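Local coordinates for pectate lyase (Pectobacterium carotovorum, PDB 4U4B), which probably cleaves polygalacturonate and pectins, highly methylated ones included, by calcium-dependent elimination within the chain, leaving oligosaccharides with unsaturated non-reducing ends, at residues V47-Y52 / Y88-V93; R186-I191 / T208-V213; T134-G139 / I164-I169; T238-N243 / L269-A274; D22-M27 / S98-N103. All coordinates share one frame; numbering follows the deposited sequence.

Overall arrangement
Interactions 1 and 5 belong to an N-terminal beta-sandwich, the other three to the parallel beta-helix that follows. In the sandwich, interaction 1 is nested within the loop closed by interaction 5; their centres lie 8 Å apart, and strands 87-94 and 99-106 are neighbours in one sheet. Along the chain interactions 3, 2 and 4 then come in series on successive coils, 3 to 2 about 9 Å and 2 to 4 about 10 Å between centres, joined through strands 185-192 and 206-210. Strand 24-30 of interaction 5 packs Met25 and Met27 against interactions 2 and 3, so the sandwich is docked against the coil corners of the helix.

Interaction 1 (V47-Y52 / Y88-V93); sequences VRQDVY and YWVDTV
Asp50 and Asp91 exchange two backbone hydrogen bonds, Asp50 N to Asp91 O and Asp91 N to Asp50 O, both 2.8 Å, and Tyr52 with Trp89 makes the next hydrogen-bonded antiparallel pair. At the other end the alternation slips. Val47 and Arg48 both face Val93 in a classic beta bulge: Val93 O takes a nearly straight bond from Val47 N (2.8 Å) and a weak one from Arg48 N, while Val93 N returns to Arg48 O. These are the two central strands of a four-stranded sheet, flanked by 63-68 and 99-106, in an N-terminal domain with the strand order of a fibronectin type III sandwich.

Asp50, Asp91, Tyr52 and Trp89 share one face with Arg48 and Val93. Bending at chi3 (92°) brings Arg48 NE to Asp50 OD1 at 3.4 Å, a long salt bridge lying in the guanidinium plane, and Val93 CG2 sits over one face of that group, 3.8 Å from NH2. Asp50 OD1 has a second partner in Lys64. Beyond it the Tyr52 side chain crosses Asp91 at about a right angle, ring and carboxylate planes 47° apart, with CE2 3.4 Å from Asp91 OD2.

On the opposite face, toward strand 35-41, Val51 CG2 meets Val90 CG2 at 4.3 Å. Gln49, also there, runs alongside Thr92, its OE1 bonded to Trp39 and its NE2 to the carbonyls of Asn69 and Asp72.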
# COMPACT_ATOMS: atom_id res chain seq x y z
N VAL A 47 11.39 18.93 1.68
CA VAL A 47 12.61 18.55 2.39
C VAL A 47 12.32 17.92 3.75
O VAL A 47 13.17 17.24 4.31
CB VAL A 47 13.55 19.76 2.61
CG1 VAL A 47 13.91 20.42 1.29
CG2 VAL A 47 12.92 20.76 3.55
N ARG A 48 11.13 18.17 4.29
CA ARG A 48 10.72 17.66 5.59
C ARG A 48 9.20 17.67 5.66
O ARG A 48 8.55 18.43 4.92
CB ARG A 48 11.31 18.50 6.73
CG ARG A 48 10.92 18.06 8.17
CD ARG A 48 11.51 18.99 9.26
NE ARG A 48 10.64 20.11 9.67
CZ ARG A 48 10.87 21.39 9.41
NH1 ARG A 48 11.95 21.76 8.72
NH2 ARG A 48 10.03 22.31 9.83
N GLN A 49 8.63 16.84 6.53
CA GLN A 49 7.19 16.84 6.77
C GLN A 49 6.92 16.73 8.26
O GLN A 49 7.61 16.01 8.97
CB GLN A 49 6.49 15.68 6.03
CG GLN A 49 6.78 15.59 4.56
CD GLN A 49 6.06 14.43 3.91
OE1 GLN A 49 4.92 14.56 3.47
NE2 GLN A 49 6.72 13.28 3.87
N ASP A 50 5.93 17.48 8.73
CA ASP A 50 5.58 17.48 10.13
C ASP A 50 4.21 16.88 10.31
O ASP A 50 3.27 17.24 9.60
CB ASP A 50 5.59 18.90 10.70
CG ASP A 50 6.97 19.47 10.82
OD1 ASP A 50 7.91 18.73 11.21
OD2 ASP A 50 7.11 20.67 10.53
N VAL A 51 4.10 15.99 11.29
CA VAL A 51 2.82 15.45 11.68
C VAL A 51 2.36 16.08 12.98
O VAL A 51 3.07 16.01 13.98
CB VAL A 51 2.89 13.91 11.86
CG1 VAL A 51 1.54 13.39 12.26
CG2 VAL A 51 3.38 13.24 10.58
N TYR A 52 1.17 16.68 12.94
CA TYR A 52 0.53 17.28 14.11
C TYR A 52 -0.69 16.51 14.55
O TYR A 52 -1.47 15.98 13.73
CB TYR A 52 0.11 18.72 13.82
CG TYR A 52 1.27 19.65 13.58
CD1 TYR A 52 1.86 20.34 14.63
CD2 TYR A 52 1.79 19.81 12.30
CE1 TYR A 52 2.94 21.18 14.41
CE2 TYR A 52 2.85 20.65 12.07
CZ TYR A 52 3.42 21.33 13.12
OH TYR A 52 4.49 22.16 12.87
N TYR A 88 -5.76 15.28 13.20
CA TYR A 88 -4.42 15.26 12.61
C TYR A 88 -4.27 16.21 11.41
O TYR A 88 -5.22 16.46 10.67
CB TYR A 88 -4.05 13.85 12.15
CG TYR A 88 -4.00 12.78 13.22
CD1 TYR A 88 -5.14 12.11 13.62
CD2 TYR A 88 -2.79 12.43 13.80
CE1 TYR A 88 -5.09 11.13 14.58
CE2 TYR A 88 -2.72 11.43 14.78
CZ TYR A 88 -3.88 10.79 15.16
OH TYR A 88 -3.83 9.79 16.12
N TRP A 89 -3.04 16.68 11.22
CA TRP A 89 -2.62 17.50 10.09
C TRP A 89 -1.21 17.09 9.72
O TRP A 89 -0.39 16.78 10.59
CB TRP A 89 -2.62 19.00 10.43
CG TRP A 89 -3.94 19.57 10.75
CD1 TRP A 89 -4.79 20.21 9.90
CD2 TRP A 89 -4.58 19.58 12.03
NE1 TRP A 89 -5.92 20.61 10.56
CE2 TRP A 89 -5.83 20.22 11.87
CE3 TRP A 89 -4.23 19.09 13.30
CZ2 TRP A 89 -6.72 20.40 12.93
CZ3 TRP A 89 -5.13 19.26 14.34
CH2 TRP A 89 -6.35 19.91 14.15
N VAL A 90 -0.92 17.12 8.43
CA VAL A 90 0.43 16.91 7.94
C VAL A 90 0.85 18.14 7.17
O VAL A 90 0.14 18.58 6.27
CB VAL A 90 0.53 15.65 7.06
CG1 VAL A 90 1.86 15.57 6.37
CG2 VAL A 90 0.26 14.39 7.90
N ASP A 91 1.97 18.74 7.57
CA ASP A 91 2.50 19.91 6.88
C ASP A 91 3.75 19.49 6.12
O ASP A 91 4.60 18.78 6.66
CB ASP A 91 2.85 21.06 7.85
CG ASP A 91 1.63 21.64 8.54
OD1 ASP A 91 0.50 21.28 8.18
OD2 ASP A 91 1.80 22.50 9.43
N THR A 92 3.86 19.93 4.88
CA THR A 92 5.08 19.72 4.10
C THR A 92 5.92 21.00 4.11
O THR A 92 5.39 22.11 4.11
CB THR A 92 4.76 19.33 2.65
OG1 THR A 92 4.14 20.44 1.99
CG2 THR A 92 3.81 18.13 2.59
N VAL A 93 7.23 20.84 4.13
CA VAL A 93 8.13 21.98 4.12
C VAL A 93 9.10 21.89 2.95
O VAL A 93 9.82 20.91 2.80
CB VAL A 93 8.92 22.07 5.43
CG1 VAL A 93 9.85 23.28 5.41
CG2 VAL A 93 7.96 22.14 6.61

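Interaction 2 (R186-I191 / T208-V213); sequences RIENVI and TIVGGV
Ile187 O is gripped twice: Val210 N donates to it at 3.0 Å, and a water donates a second hydrogen bond to it. That water also donates to Gly211 O and accepts from Val190 N at 2.9 Å, so three bonds hold it just where the chain turns its corner at Asn189 and the regular pairing is interrupted. On one side of the corner, strands 186-188 and 208-210 run parallel, with Ile187 N bonded to Thr208 O and Asn189 N to Val210 O. Past it, Val213 N reaches Val190 O and parallel pairing resumes. On the facing coil Gly212 follows the bend with phi 96°, its CA 3.2 Å from Val190 O, where a side chain would collide.

On the face carrying Arg186, Glu188 and Val210, the arginine chain runs extended from CG to NE and spreads its guanidinium beneath the valine: Val210 CG2 lies over the centre of that plane, 3.7 Å from CZ. In the guanidinium plane, NE donates to Glu188 OE2 at 2.6 Å, meeting it on the anti side but 35° out of the carboxylate plane. The salt bridge and the methyl together fix how the group is turned. On the reverse face Ile187 and Ile209 lie side by side and meet through their CD1 atoms at 3.9 Å.

This is stacking of successive coils in a parallel beta-helix. Strand 185-192 has 163-165 and 167-169 on its other side, strand 206-210 is followed by 236-241, and strands 24-30 and 35-41 of the N-terminal domain lie against the corner, where Ser38 bonds Asn189 OD1.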
# COMPACT_ATOMS: atom_id res chain seq x y z
N ARG A 186 0.11 4.29 -11.35
CA ARG A 186 0.52 4.89 -10.08
C ARG A 186 -0.67 4.88 -9.13
O ARG A 186 -1.77 5.29 -9.50
CB ARG A 186 1.08 6.29 -10.30
CG ARG A 186 1.85 6.88 -9.13
CD ARG A 186 2.75 8.00 -9.60
NE ARG A 186 3.17 8.85 -8.48
CZ ARG A 186 4.42 8.96 -8.05
NH1 ARG A 186 5.40 8.29 -8.65
NH2 ARG A 186 4.69 9.76 -7.02
N ILE A 187 -0.48 4.34 -7.94
CA ILE A 187 -1.57 4.17 -6.99
C ILE A 187 -1.18 4.88 -5.69
O ILE A 187 -0.39 4.36 -4.89
CB ILE A 187 -1.87 2.69 -6.74
CG1 ILE A 187 -2.18 1.98 -8.06
CG2 ILE A 187 -3.00 2.52 -5.74
CD1 ILE A 187 -2.36 0.50 -7.92
N GLU A 188 -1.74 6.07 -5.49
CA GLU A 188 -1.30 6.96 -4.42
C GLU A 188 -2.34 7.11 -3.32
O GLU A 188 -3.51 7.36 -3.59
CB GLU A 188 -0.95 8.34 -4.98
CG GLU A 188 -0.13 8.32 -6.27
CD GLU A 188 0.17 9.72 -6.82
OE1 GLU A 188 -0.30 10.73 -6.23
OE2 GLU A 188 0.88 9.82 -7.84
N ASN A 189 -1.90 6.95 -2.08
CA ASN A 189 -2.76 7.13 -0.91
C ASN A 189 -4.08 6.37 -1.04
O ASN A 189 -5.16 6.94 -1.01
CB ASN A 189 -3.01 8.61 -0.67
CG ASN A 189 -3.77 8.87 0.60
OD1 ASN A 189 -3.78 8.05 1.52
ND2 ASN A 189 -4.44 10.01 0.65
N VAL A 190 -3.98 5.06 -1.20
CA VAL A 190 -5.17 4.22 -1.19
C VAL A 190 -5.19 3.43 0.10
O VAL A 190 -4.17 2.86 0.49
CB VAL A 190 -5.21 3.28 -2.40
CG1 VAL A 190 -6.29 2.25 -2.25
CG2 VAL A 190 -5.41 4.10 -3.68
N ILE A 191 -6.32 3.44 0.79
CA ILE A 191 -6.48 2.63 1.99
C ILE A 191 -7.34 1.39 1.68
O ILE A 191 -8.54 1.50 1.45
CB ILE A 191 -7.10 3.44 3.12
CG1 ILE A 191 -6.20 4.65 3.43
CG2 ILE A 191 -7.32 2.57 4.34
CD1 ILE A 191 -6.57 5.43 4.68
N THR A 208 3.46 1.50 -9.41
CA THR A 208 4.07 2.19 -8.29
C THR A 208 3.04 2.45 -7.20
O THR A 208 2.00 3.06 -7.46
CB THR A 208 4.70 3.53 -8.72
OG1 THR A 208 5.66 3.27 -9.76
CG2 THR A 208 5.42 4.24 -7.54
N ILE A 209 3.35 1.97 -6.00
CA ILE A 209 2.53 2.19 -4.82
C ILE A 209 3.15 3.30 -3.98
O ILE A 209 4.29 3.15 -3.53
CB ILE A 209 2.41 0.92 -3.97
CG1 ILE A 209 2.06 -0.29 -4.85
CG2 ILE A 209 1.41 1.12 -2.83
CD1 ILE A 209 0.70 -0.18 -5.53
N VAL A 210 2.42 4.40 -3.81
CA VAL A 210 2.95 5.54 -3.08
C VAL A 210 2.16 5.75 -1.81
O VAL A 210 1.04 6.25 -1.84
CB VAL A 210 2.90 6.85 -3.91
CG1 VAL A 210 3.77 7.94 -3.24
CG2 VAL A 210 3.37 6.61 -5.34
N GLY A 211 2.76 5.37 -0.68
CA GLY A 211 2.05 5.37 0.59
C GLY A 211 0.83 4.47 0.53
O GLY A 211 0.77 3.52 -0.25
N GLY A 212 -0.16 4.76 1.37
CA GLY A 212 -1.36 3.95 1.42
C GLY A 212 -1.26 2.93 2.53
O GLY A 212 -0.19 2.70 3.09
N VAL A 213 -2.39 2.31 2.85
CA VAL A 213 -2.46 1.37 3.96
C VAL A 213 -3.25 0.14 3.51
O VAL A 213 -4.28 0.28 2.84
CB VAL A 213 -3.13 2.02 5.19
CG1 VAL A 213 -3.35 1.01 6.27
CG2 VAL A 213 -2.27 3.18 5.70
O HOH W 1 -1.58 3.77 -2.14

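Interaction 3 (T134-G139 / I164-I169)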
# COMPACT_ATOMS: atom_id res chain seq x y z
N THR A 134 -4.99 10.87 -14.75
CA THR A 134 -4.95 10.87 -13.30
C THR A 134 -6.34 11.14 -12.74
O THR A 134 -6.96 12.16 -13.07
CB THR A 134 -3.98 11.97 -12.78
OG1 THR A 134 -2.65 11.65 -13.20
CG2 THR A 134 -4.03 12.08 -11.27
N VAL A 135 -6.85 10.23 -11.90
CA VAL A 135 -8.08 10.55 -11.16
C VAL A 135 -7.83 10.66 -9.65
O VAL A 135 -7.09 9.87 -9.05
CB VAL A 135 -9.20 9.52 -11.43
CG1 VAL A 135 -9.71 9.63 -12.88
CG2 VAL A 135 -8.75 8.10 -11.11
N ASP A 136 -8.46 11.67 -9.07
CA ASP A 136 -8.46 11.91 -7.63
C ASP A 136 -9.83 11.50 -7.09
O ASP A 136 -10.84 12.10 -7.46
CB ASP A 136 -8.15 13.39 -7.35
CG ASP A 136 -8.03 13.71 -5.87
OD1 ASP A 136 -8.48 12.92 -5.01
OD2 ASP A 136 -7.49 14.80 -5.57
N CYS A 137 -9.88 10.48 -6.25
CA CYS A 137 -11.17 9.97 -5.78
C CYS A 137 -11.65 10.68 -4.51
O CYS A 137 -12.73 10.37 -3.99
CB CYS A 137 -11.09 8.46 -5.57
SG CYS A 137 -10.92 7.56 -7.11
N GLY A 138 -10.86 11.63 -4.01
CA GLY A 138 -11.33 12.53 -2.97
C GLY A 138 -11.75 11.86 -1.67
O GLY A 138 -12.57 12.40 -0.93
N GLY A 139 -11.18 10.69 -1.39
CA GLY A 139 -11.43 10.02 -0.12
C GLY A 139 -12.69 9.17 -0.03
O GLY A 139 -13.03 8.69 1.06
N ILE A 164 -4.29 6.72 -9.95
CA ILE A 164 -5.41 6.96 -9.04
C ILE A 164 -4.91 7.43 -7.67
O ILE A 164 -3.91 6.93 -7.15
CB ILE A 164 -6.31 5.72 -8.90
CG1 ILE A 164 -7.57 6.08 -8.12
CG2 ILE A 164 -5.58 4.55 -8.25
CD1 ILE A 164 -8.65 5.09 -8.26
N LYS A 165 -5.62 8.41 -7.10
CA LYS A 165 -5.25 9.01 -5.82
C LYS A 165 -6.41 9.04 -4.83
O LYS A 165 -7.55 9.26 -5.22
CB LYS A 165 -4.76 10.46 -6.03
CG LYS A 165 -3.57 10.63 -6.95
CD LYS A 165 -3.00 12.04 -6.85
CE LYS A 165 -4.05 13.09 -7.04
NZ LYS A 165 -3.40 14.39 -7.43
N ASN A 166 -6.09 8.85 -3.55
CA ASN A 166 -7.02 9.14 -2.45
C ASN A 166 -8.32 8.34 -2.49
O ASN A 166 -9.40 8.91 -2.73
CB ASN A 166 -7.33 10.64 -2.42
CG ASN A 166 -6.08 11.48 -2.47
OD1 ASN A 166 -5.08 11.15 -1.83
ND2 ASN A 166 -6.11 12.56 -3.24
N LEU A 167 -8.22 7.04 -2.27
CA LEU A 167 -9.36 6.15 -2.37
C LEU A 167 -9.38 5.17 -1.21
O LEU A 167 -8.36 4.60 -0.84
CB LEU A 167 -9.33 5.36 -3.69
CG LEU A 167 -10.42 4.29 -3.87
CD1 LEU A 167 -11.76 4.96 -4.14
CD2 LEU A 167 -10.07 3.35 -5.01
N ARG A 168 -10.55 5.00 -0.62
CA ARG A 168 -10.77 3.98 0.40
C ARG A 168 -11.52 2.80 -0.26
O ARG A 168 -12.47 3.00 -1.02
CB ARG A 168 -11.55 4.59 1.57
CG ARG A 168 -11.77 3.68 2.76
CD ARG A 168 -12.43 4.46 3.92
NE ARG A 168 -11.72 5.70 4.24
CZ ARG A 168 -10.88 5.85 5.27
NH1 ARG A 168 -10.63 4.84 6.09
NH2 ARG A 168 -10.28 7.02 5.48
N ILE A 169 -11.07 1.58 0.00
CA ILE A 169 -11.65 0.40 -0.63
C ILE A 169 -12.20 -0.52 0.45
O ILE A 169 -11.46 -0.95 1.33
CB ILE A 169 -10.62 -0.34 -1.48
CG1 ILE A 169 -10.28 0.48 -2.72
CG2 ILE A 169 -11.14 -1.74 -1.86
CD1 ILE A 169 -9.15 -0.08 -3.54
O HOH W 2 -11.70 9.11 3.71
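Asp136 OD1 is held from opposite faces of its carboxylate plane. Gly138 N reaches it at 2.9 Å from two residues on in the same segment, closing an Asx turn, and Asn166 ND2 comes across at 3.0 Å from well above the plane, 52° out of it, though the bond lies in the amide's own plane. With CG anti to the backbone N (chi1 -176°), the carboxylate swings over to the neighbouring coil, while its OD2 has a salt bridge to Lys118.

Asn166 sits at a corner with positive phi (60°), where strand 163-165 gives way to 167-169. Its amide oxygen accepts from Asn189, the corresponding corner residue of the next coil, a link consistent with the asparagine stacks seen at turns of pectate lyase parallel beta-helices.

Backbone bonds carry the rest of the pairing: Lys165 N to Val135 O, Cys137 N to Lys165 O at 2.8 Å, and Gly139 N to Asn166 O. On the inward face Cys137 SG, tied to Cys124 by a disulfide, touches Ile164 CD1 at 3.5 Å, with Val135 CG2 against Ile164 CG1 beside it. Farther along, a water donates to Gly139 O and accepts from Arg168 NH2, the guanidinium being held by a salt bridge to Glu193.

Interaction 4 (T238-N243 / L269-A274); sequences TIVQGN and LTIISA. Unlike the reference sequence in segment 238-243: Asn243 (reference Lys).
Val240 is the hub of the apolar side, its two methyls spread over the next coil. CB lies 3.8 Å from Ile271 CG1, CG2 touches Leu269 CD1 at 3.9 Å, and CG1, anti to the backbone N (chi1 -179°), reaches along to Ala274 CB. Here two successive coils of the parallel beta-helix stack, strands 236-241 and 267-271 only 7° from parallel, and this face looks into the coil, where Leu229, Leu253 and Ile296 pack around it.

The outward face is made of Ile239, Thr270 and, beyond the strand, Ile272. Ile272 CD1 comes across to Ile239 CG2 at 3.7 Å and also rests near Gln241 NE2, with the side chains of Gln241 and Ile272 running alongside each other. Thr270 OG1 is hydrogen-bonded to His237, the residue just before segment 238-243.

Between the faces run the backbone bonds. Thr270 N donates to Thr238 O, Val240 N to Thr270 O, and Ile272 N to Val240 O. Val240 O also receives a weak second bond from Ser273 N as the chain leaves the strand.

The polar edge is at the turn that follows. Ser273 OG, set between its backbone N and carbonyl carbon (chi1 53°), accepts from Asn243 N at 2.9 Å in a distinctly bent bond. Asn243 OD1 lies over the Ala274 backbone and hydrogen-bonds Thr275. Beside the serine a water accepts from Gly242 N at 2.8 Å and makes a weak bond to Ser273 OG.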
# COMPACT_ATOMS: atom_id res chain seq x y z
N THR A 238 7.32 -3.69 -9.97
CA THR A 238 6.52 -3.01 -8.95
C THR A 238 7.44 -2.22 -8.02
O THR A 238 8.47 -2.72 -7.55
CB THR A 238 5.67 -4.00 -8.12
OG1 THR A 238 4.74 -4.66 -9.00
CG2 THR A 238 4.88 -3.27 -7.03
N ILE A 239 7.07 -0.97 -7.79
CA ILE A 239 7.81 -0.06 -6.93
C ILE A 239 6.96 0.31 -5.73
O ILE A 239 5.85 0.81 -5.87
CB ILE A 239 8.23 1.23 -7.65
CG1 ILE A 239 9.16 0.91 -8.83
CG2 ILE A 239 8.90 2.20 -6.68
CD1 ILE A 239 9.54 2.13 -9.65
N VAL A 240 7.50 0.05 -4.54
CA VAL A 240 6.80 0.33 -3.31
C VAL A 240 7.52 1.48 -2.64
O VAL A 240 8.70 1.35 -2.29
CB VAL A 240 6.76 -0.91 -2.39
CG1 VAL A 240 6.01 -0.62 -1.10
CG2 VAL A 240 6.15 -2.08 -3.13
N GLN A 241 6.84 2.62 -2.47
CA GLN A 241 7.47 3.78 -1.84
C GLN A 241 6.51 4.56 -0.94
O GLN A 241 5.33 4.24 -0.85
CB GLN A 241 8.05 4.71 -2.90
CG GLN A 241 6.99 5.41 -3.70
CD GLN A 241 7.56 6.10 -4.91
OE1 GLN A 241 7.53 7.33 -5.01
NE2 GLN A 241 8.08 5.31 -5.84
N GLY A 242 7.04 5.59 -0.28
CA GLY A 242 6.22 6.39 0.60
C GLY A 242 5.78 5.65 1.86
O GLY A 242 4.80 6.02 2.49
N ASN A 243 6.50 4.60 2.23
CA ASN A 243 6.22 3.86 3.46
C ASN A 243 4.80 3.28 3.47
O ASN A 243 4.10 3.30 4.49
CB ASN A 243 6.44 4.76 4.69
CG ASN A 243 6.61 3.96 5.98
OD1 ASN A 243 6.95 2.77 5.95
ND2 ASN A 243 6.38 4.62 7.12
N LEU A 269 10.86 -6.32 -8.19
CA LEU A 269 10.32 -5.55 -7.09
C LEU A 269 11.37 -4.59 -6.59
O LEU A 269 12.53 -4.98 -6.39
CB LEU A 269 9.86 -6.47 -5.95
CG LEU A 269 9.54 -5.82 -4.59
CD1 LEU A 269 8.35 -4.85 -4.68
CD2 LEU A 269 9.27 -6.87 -3.53
N THR A 270 10.99 -3.34 -6.39
CA THR A 270 11.82 -2.43 -5.63
C THR A 270 11.00 -1.85 -4.50
O THR A 270 10.01 -1.16 -4.73
CB THR A 270 12.40 -1.28 -6.48
OG1 THR A 270 13.05 -1.81 -7.63
CG2 THR A 270 13.42 -0.45 -5.64
N ILE A 271 11.40 -2.15 -3.28
CA ILE A 271 10.81 -1.50 -2.15
C ILE A 271 11.73 -0.37 -1.74
O ILE A 271 12.88 -0.62 -1.35
CB ILE A 271 10.58 -2.48 -0.99
CG1 ILE A 271 9.43 -3.42 -1.33
CG2 ILE A 271 10.28 -1.70 0.30
CD1 ILE A 271 9.03 -4.34 -0.20
N ILE A 272 11.25 0.86 -1.88
CA ILE A 272 12.02 2.03 -1.46
C ILE A 272 11.76 2.28 0.03
O ILE A 272 12.68 2.62 0.76
CB ILE A 272 11.67 3.29 -2.29
CG1 ILE A 272 12.00 3.04 -3.77
CG2 ILE A 272 12.42 4.53 -1.78
CD1 ILE A 272 11.44 4.08 -4.71
N SER A 273 10.52 2.10 0.46
CA SER A 273 10.20 2.02 1.88
C SER A 273 8.85 1.40 2.08
O SER A 273 7.94 1.57 1.25
CB SER A 273 10.22 3.40 2.55
OG SER A 273 9.40 4.30 1.86
N ALA A 274 8.71 0.68 3.18
CA ALA A 274 7.45 0.05 3.53
C ALA A 274 7.44 -0.33 4.99
O ALA A 274 8.50 -0.52 5.60
CB ALA A 274 7.21 -1.19 2.65
O HOH W 3 9.60 6.71 -0.51

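Interaction 5 (D22-M27 / S98-N103)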
# COMPACT_ATOMS: atom_id res chain seq x y z
N ASP A 22 -1.21 24.16 -4.73
CA ASP A 22 -0.86 22.83 -4.25
C ASP A 22 -1.69 22.45 -3.05
O ASP A 22 -2.31 23.31 -2.42
CB ASP A 22 0.62 22.77 -3.89
CG ASP A 22 1.52 22.89 -5.09
OD1 ASP A 22 2.75 22.78 -4.91
OD2 ASP A 22 0.99 23.11 -6.20
N ASP A 23 -1.68 21.16 -2.72
CA ASP A 23 -2.44 20.68 -1.58
C ASP A 23 -1.98 19.28 -1.14
O ASP A 23 -1.27 18.58 -1.87
CB ASP A 23 -3.93 20.65 -1.91
CG ASP A 23 -4.20 20.13 -3.29
OD1 ASP A 23 -4.34 20.95 -4.23
OD2 ASP A 23 -4.28 18.89 -3.45
N THR A 24 -2.40 18.90 0.06
CA THR A 24 -2.08 17.59 0.60
C THR A 24 -3.38 17.01 1.07
O THR A 24 -4.09 17.64 1.86
CB THR A 24 -1.06 17.64 1.76
OG1 THR A 24 0.18 18.19 1.28
CG2 THR A 24 -0.81 16.26 2.30
N MET A 25 -3.70 15.83 0.55
CA MET A 25 -4.93 15.12 0.89
C MET A 25 -4.62 14.01 1.91
O MET A 25 -3.99 13.02 1.58
CB MET A 25 -5.58 14.55 -0.36
CG MET A 25 -7.05 14.31 -0.21
SD MET A 25 -7.44 12.80 0.69
CE MET A 25 -9.18 13.10 0.99
N LEU A 26 -5.10 14.21 3.13
CA LEU A 26 -4.81 13.37 4.28
C LEU A 26 -6.02 12.51 4.63
O LEU A 26 -7.14 13.01 4.71
CB LEU A 26 -4.40 14.25 5.50
CG LEU A 26 -4.09 13.55 6.83
CD1 LEU A 26 -2.90 12.58 6.70
CD2 LEU A 26 -3.82 14.54 7.98
N MET A 27 -5.80 11.22 4.83
CA MET A 27 -6.84 10.31 5.28
C MET A 27 -6.31 9.54 6.45
O MET A 27 -5.11 9.45 6.61
CB MET A 27 -7.25 9.32 4.17
CG MET A 27 -7.59 9.97 2.86
SD MET A 27 -8.45 8.83 1.75
CE MET A 27 -7.15 7.72 1.25
N SER A 98 8.84 27.47 1.91
CA SER A 98 7.38 27.46 1.91
C SER A 98 6.81 26.22 2.61
O SER A 98 7.48 25.19 2.73
CB SER A 98 6.82 27.56 0.49
OG SER A 98 7.29 26.50 -0.33
N VAL A 99 5.57 26.35 3.09
CA VAL A 99 4.88 25.30 3.84
C VAL A 99 3.48 25.06 3.29
O VAL A 99 2.73 26.00 3.05
CB VAL A 99 4.76 25.67 5.34
CG1 VAL A 99 4.19 24.49 6.13
CG2 VAL A 99 6.10 26.07 5.90
N LEU A 100 3.13 23.78 3.09
CA LEU A 100 1.77 23.37 2.78
C LEU A 100 1.13 22.75 4.01
O LEU A 100 1.77 21.99 4.72
CB LEU A 100 1.74 22.34 1.64
CG LEU A 100 1.47 22.79 0.21
CD1 LEU A 100 0.93 21.61 -0.60
CD2 LEU A 100 0.51 23.98 0.14
N LYS A 101 -0.13 23.06 4.23
CA LYS A 101 -0.91 22.47 5.30
C LYS A 101 -1.97 21.56 4.68
O LYS A 101 -2.67 21.97 3.76
CB LYS A 101 -1.57 23.55 6.16
CG LYS A 101 -2.31 23.03 7.38
CD LYS A 101 -3.30 24.07 7.94
CE LYS A 101 -2.62 25.44 8.12
NZ LYS A 101 -1.37 25.35 8.94
N SER A 102 -2.07 20.33 5.18
CA SER A 102 -3.09 19.40 4.72
C SER A 102 -4.46 19.75 5.27
O SER A 102 -4.58 20.54 6.22
CB SER A 102 -2.74 17.97 5.15
OG SER A 102 -3.15 17.76 6.49
N ASN A 103 -5.50 19.14 4.69
CA ASN A 103 -6.80 19.12 5.34
C ASN A 103 -6.69 18.44 6.70
O ASN A 103 -5.81 17.57 6.89
CB ASN A 103 -7.82 18.38 4.49
CG ASN A 103 -7.45 16.92 4.32
OD1 ASN A 103 -6.59 16.60 3.52
ND2 ASN A 103 -8.07 16.05 5.11
O HOH W 4 0.95 19.28 3.59
O HOH W 5 -3.70 21.02 1.36
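Asn103 holds on to Leu26 with both ends of its amide. OD1 takes Leu26 N at 2.8 Å, in the carbonyl plane and on a lone pair, while ND2 donates to Leu26 O at 3.2 Å, equally on a lone pair and in the amide plane. Each bond is almost straight, and by pairing with both N and O of one residue the amide takes the place of a neighbouring strand's backbone; the two bonds fix its rotation. The posture that allows it has CG tucked between the backbone N and carbonyl carbon (chi1 64°), with chi2 at -78° turning the amide toward Leu26.

Ser102 uses a similar first torsion, which places OG to donate to Asn103 O at 2.7 Å and to accept from Val90 N; Leu26 CD2 also rests against it. Its CB meets Thr24 CB at 3.8 Å, Thr24 having its methyl anti to the backbone N and its OG1 bonded to Thr41.

In the fibronectin type III-like sandwich these are edge strands of the two sheets, 24-30 of the three-stranded one and 99-106 of the four-stranded one, and the contact closes one side between them. At the N-terminal end of segment 22-27, Leu100 makes the contact: its chi1 of -97° is well away from a staggered value, and CD1 lands 3.5 Å from Asp22 CB and 3.4 Å from Asp23 N.

Two waters fill in where the backbones do not bond directly. One accepts from Thr24 N and donates to Lys101 O, both at 2.8 Å; the other lies between Thr24 OG1 and, more weakly, Leu100 O.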